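Local coordinates for SAM dependent methyltransferase (Agrobacterium tumefaciens, PDB 2IGT), which binds S-adenosylmethionine and probably transfers its methyl group to an acceptor substrate, at residues V35-S40 with E302-R306. Residues are numbered along the deposited sequence; the frame is centred on the assembly and turned at random.
Sequences VILESS and ELVIR
Leu37 and Ser39 bond along Glu302–Arg306 in parallel register: Leu37 N reaches Glu302 O and Leu37 O takes Val304 N, then Ser39 N reaches Val304 O at 2.9 Å and Ser39 O takes Arg306 N. Where the pairing ends, one water donates to both Ser40 O and Arg306 O, bridging the two segments. On the face shared by Ile36, Glu38 and Val304, the polar grip is a side-on salt bridge. Arg306 NE lies 2.6 Å from Glu38 OE2, with the oxygen in the guanidinium plane but the nitrogen above the carboxylate plane; Arg306 NH2 meets Glu38 OE1 on its syn side at 3.0 Å, though somewhat out of the carboxylate plane. The two planes stand 48° apart, so the grip is two-pronged but not coplanar. A bend at chi3 of Arg306 (-67°) turns its guanidinium back along the strand to Glu38. Gly316 O holds the remaining nitrogen, NH1, fixing the group further. Beneath the salt bridge, Val304 CG2 packs 3.7 Å from Glu38 CB, while Val304 CG1 meets Ile36 CG2. On the other face, Leu303 CD1 lies beside Leu37 CB at 3.9 Å, and Leu303, Leu37 and Ser39 all pack against helix 138-150. The N-terminal strand 30-39 is thus an eighth strand, laid parallel against 297-306, which is normally the edge of the seven-stranded class I methyltransferase sheet.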
ATOM      1  N   VAL A  35       5.543  28.306  29.010  1.00 20.04           N
ATOM      2  CA  VAL A  35       6.240  29.322  28.221  1.00 19.49           C
ATOM      3  C   VAL A  35       5.569  29.336  26.830  1.00 19.49           C
ATOM      4  O   VAL A  35       5.464  28.300  26.146  1.00 18.44           O
ATOM      5  CB  VAL A  35       7.782  29.060  28.132  1.00 19.16           C
ATOM      6  CG1 VAL A  35       8.449  30.055  27.182  1.00 20.77           C
ATOM      7  CG2 VAL A  35       8.458  29.186  29.529  1.00 20.78           C
ATOM      8  N   ILE A  36       5.068  30.493  26.419  1.00 18.11           N
ATOM      9  CA  ILE A  36       4.388  30.555  25.140  1.00 19.05           C
ATOM     10  C   ILE A  36       5.379  31.199  24.166  1.00 19.98           C
ATOM     11  O   ILE A  36       5.779  32.354  24.350  1.00 19.68           O
ATOM     12  CB  ILE A  36       3.051  31.355  25.180  1.00 19.79           C
ATOM     13  CG1 ILE A  36       2.071  30.800  26.248  1.00 19.76           C
ATOM     14  CG2 ILE A  36       2.402  31.399  23.744  1.00 17.53           C
ATOM     15  CD1 ILE A  36       1.693  29.293  26.062  1.00 19.60           C
ATOM     16  N   LEU A  37       5.807  30.435  23.171  1.00 19.61           N
ATOM     17  CA  LEU A  37       6.723  30.944  22.162  1.00 20.35           C
ATOM     18  C   LEU A  37       5.908  31.424  20.988  1.00 21.03           C
ATOM     19  O   LEU A  37       5.009  30.731  20.524  1.00 20.15           O
ATOM     20  CB  LEU A  37       7.687  29.853  21.714  1.00 20.40           C
ATOM     21  CG  LEU A  37       8.669  29.337  22.772  1.00 20.28           C
ATOM     22  CD1 LEU A  37       9.488  28.213  22.105  1.00 21.82           C
ATOM     23  CD2 LEU A  37       9.562  30.459  23.346  1.00 21.30           C
ATOM     24  N   GLU A  38       6.205  32.630  20.525  1.00 22.05           N
ATOM     25  CA  GLU A  38       5.388  33.240  19.493  1.00 23.21           C
ATOM     26  C   GLU A  38       6.241  33.709  18.331  1.00 23.51           C
ATOM     27  O   GLU A  38       7.286  34.322  18.513  1.00 22.28           O
ATOM     28  CB  GLU A  38       4.567  34.401  20.081  1.00 23.16           C
ATOM     29  CG  GLU A  38       3.977  35.340  19.055  1.00 24.78           C
ATOM     30  CD  GLU A  38       3.027  36.378  19.665  1.00 25.87           C
ATOM     31  OE1 GLU A  38       2.441  36.128  20.747  1.00 29.56           O
ATOM     32  OE2 GLU A  38       2.848  37.439  19.039  1.00 28.31           O
ATOM     33  N   SER A  39       5.759  33.420  17.136  1.00 24.72           N
ATOM     34  CA  SER A  39       6.338  33.901  15.902  1.00 27.05           C
ATOM     35  C   SER A  39       5.304  34.787  15.173  1.00 27.77           C
ATOM     36  O   SER A  39       4.129  34.410  15.072  1.00 27.48           O
ATOM     37  CB  SER A  39       6.641  32.674  15.038  1.00 26.58           C
ATOM     38  OG  SER A  39       7.318  33.062  13.878  1.00 29.32           O
ATOM     39  N   SER A  40       5.749  35.931  14.660  0.50 28.38           N
ATOM     40  CA  SER A  40       4.874  36.790  13.854  0.50 29.41           C
ATOM     41  C   SER A  40       5.134  36.718  12.334  0.50 29.92           C
ATOM     42  O   SER A  40       4.434  37.374  11.530  0.50 29.46           O
ATOM     43  CB  SER A  40       4.901  38.233  14.371  0.50 29.74           C
ATOM     44  OG  SER A  40       4.170  38.337  15.588  0.50 29.59           O
ATOM     45  N   GLU A 302       3.477  26.092  24.469  1.00 18.46           N
ATOM     46  CA  GLU A 302       2.954  26.023  23.110  1.00 18.76           C
ATOM     47  C   GLU A 302       3.767  26.970  22.233  1.00 18.63           C
ATOM     48  O   GLU A 302       4.259  27.996  22.706  1.00 18.87           O
ATOM     49  CB  GLU A 302       1.452  26.363  23.084  1.00 18.15           C
ATOM     50  CG  GLU A 302       0.645  25.277  23.792  1.00 19.56           C
ATOM     51  CD  GLU A 302      -0.853  25.449  23.750  1.00 20.53           C
ATOM     52  OE1 GLU A 302      -1.358  26.342  23.026  1.00 20.36           O
ATOM     53  OE2 GLU A 302      -1.519  24.659  24.462  1.00 19.44           O
ATOM     54  N   LEU A 303       3.929  26.575  20.977  1.00 19.12           N
ATOM     55  CA  LEU A 303       4.505  27.411  19.914  1.00 19.33           C
ATOM     56  C   LEU A 303       3.341  27.930  19.060  1.00 19.24           C
ATOM     57  O   LEU A 303       2.561  27.138  18.535  1.00 18.70           O
ATOM     58  CB  LEU A 303       5.461  26.594  19.041  1.00 18.74           C
ATOM     59  CG  LEU A 303       6.028  27.289  17.797  1.00 19.40           C
ATOM     60  CD1 LEU A 303       6.897  28.509  18.183  1.00 18.95           C
ATOM     61  CD2 LEU A 303       6.875  26.303  16.976  1.00 19.31           C
ATOM     62  N   VAL A 304       3.243  29.257  18.931  1.00 18.79           N
ATOM     63  CA  VAL A 304       2.086  29.863  18.288  1.00 19.16           C
ATOM     64  C   VAL A 304       2.557  30.822  17.189  1.00 19.67           C
ATOM     65  O   VAL A 304       3.714  31.305  17.201  1.00 19.93           O
ATOM     66  CB  VAL A 304       1.177  30.599  19.319  1.00 18.56           C
ATOM     67  CG1 VAL A 304       0.965  29.725  20.556  1.00 19.25           C
ATOM     68  CG2 VAL A 304       1.798  31.919  19.753  1.00 17.63           C
ATOM     69  N   ILE A 305       1.667  31.053  16.229  1.00 20.05           N
ATOM     70  CA  ILE A 305       1.840  32.068  15.208  1.00 21.58           C
ATOM     71  C   ILE A 305       0.778  33.132  15.469  1.00 22.00           C
ATOM     72  O   ILE A 305      -0.393  32.813  15.708  1.00 22.64           O
ATOM     73  CB  ILE A 305       1.524  31.509  13.781  1.00 21.52           C
ATOM     74  CG1 ILE A 305       2.453  30.342  13.405  1.00 23.24           C
ATOM     75  CG2 ILE A 305       1.579  32.634  12.739  1.00 23.16           C
ATOM     76  CD1 ILE A 305       1.938  29.479  12.192  1.00 22.94           C
ATOM     77  N   ARG A 306       1.174  34.393  15.380  1.00 21.25           N
ATOM     78  CA  ARG A 306       0.209  35.456  15.456  1.00 21.75           C
ATOM     79  C   ARG A 306      -0.107  35.979  14.048  1.00 20.97           C
ATOM     80  O   ARG A 306       0.798  36.235  13.259  1.00 22.21           O
ATOM     81  CB  ARG A 306       0.712  36.586  16.364  1.00 21.97           C
ATOM     82  CG  ARG A 306      -0.406  37.580  16.697  1.00 23.45           C
ATOM     83  CD  ARG A 306       0.026  38.623  17.717  1.00 27.48           C
ATOM     84  NE  ARG A 306       0.289  38.077  19.058  1.00 26.64           N
ATOM     85  CZ  ARG A 306      -0.632  37.924  20.008  1.00 28.57           C
ATOM     86  NH1 ARG A 306      -1.913  38.226  19.773  1.00 28.62           N
ATOM     87  NH2 ARG A 306      -0.278  37.435  21.191  1.00 26.64           N
TER
HETATM   88  O   HOH W   1       2.234  35.848  10.894  1.00 24.61           O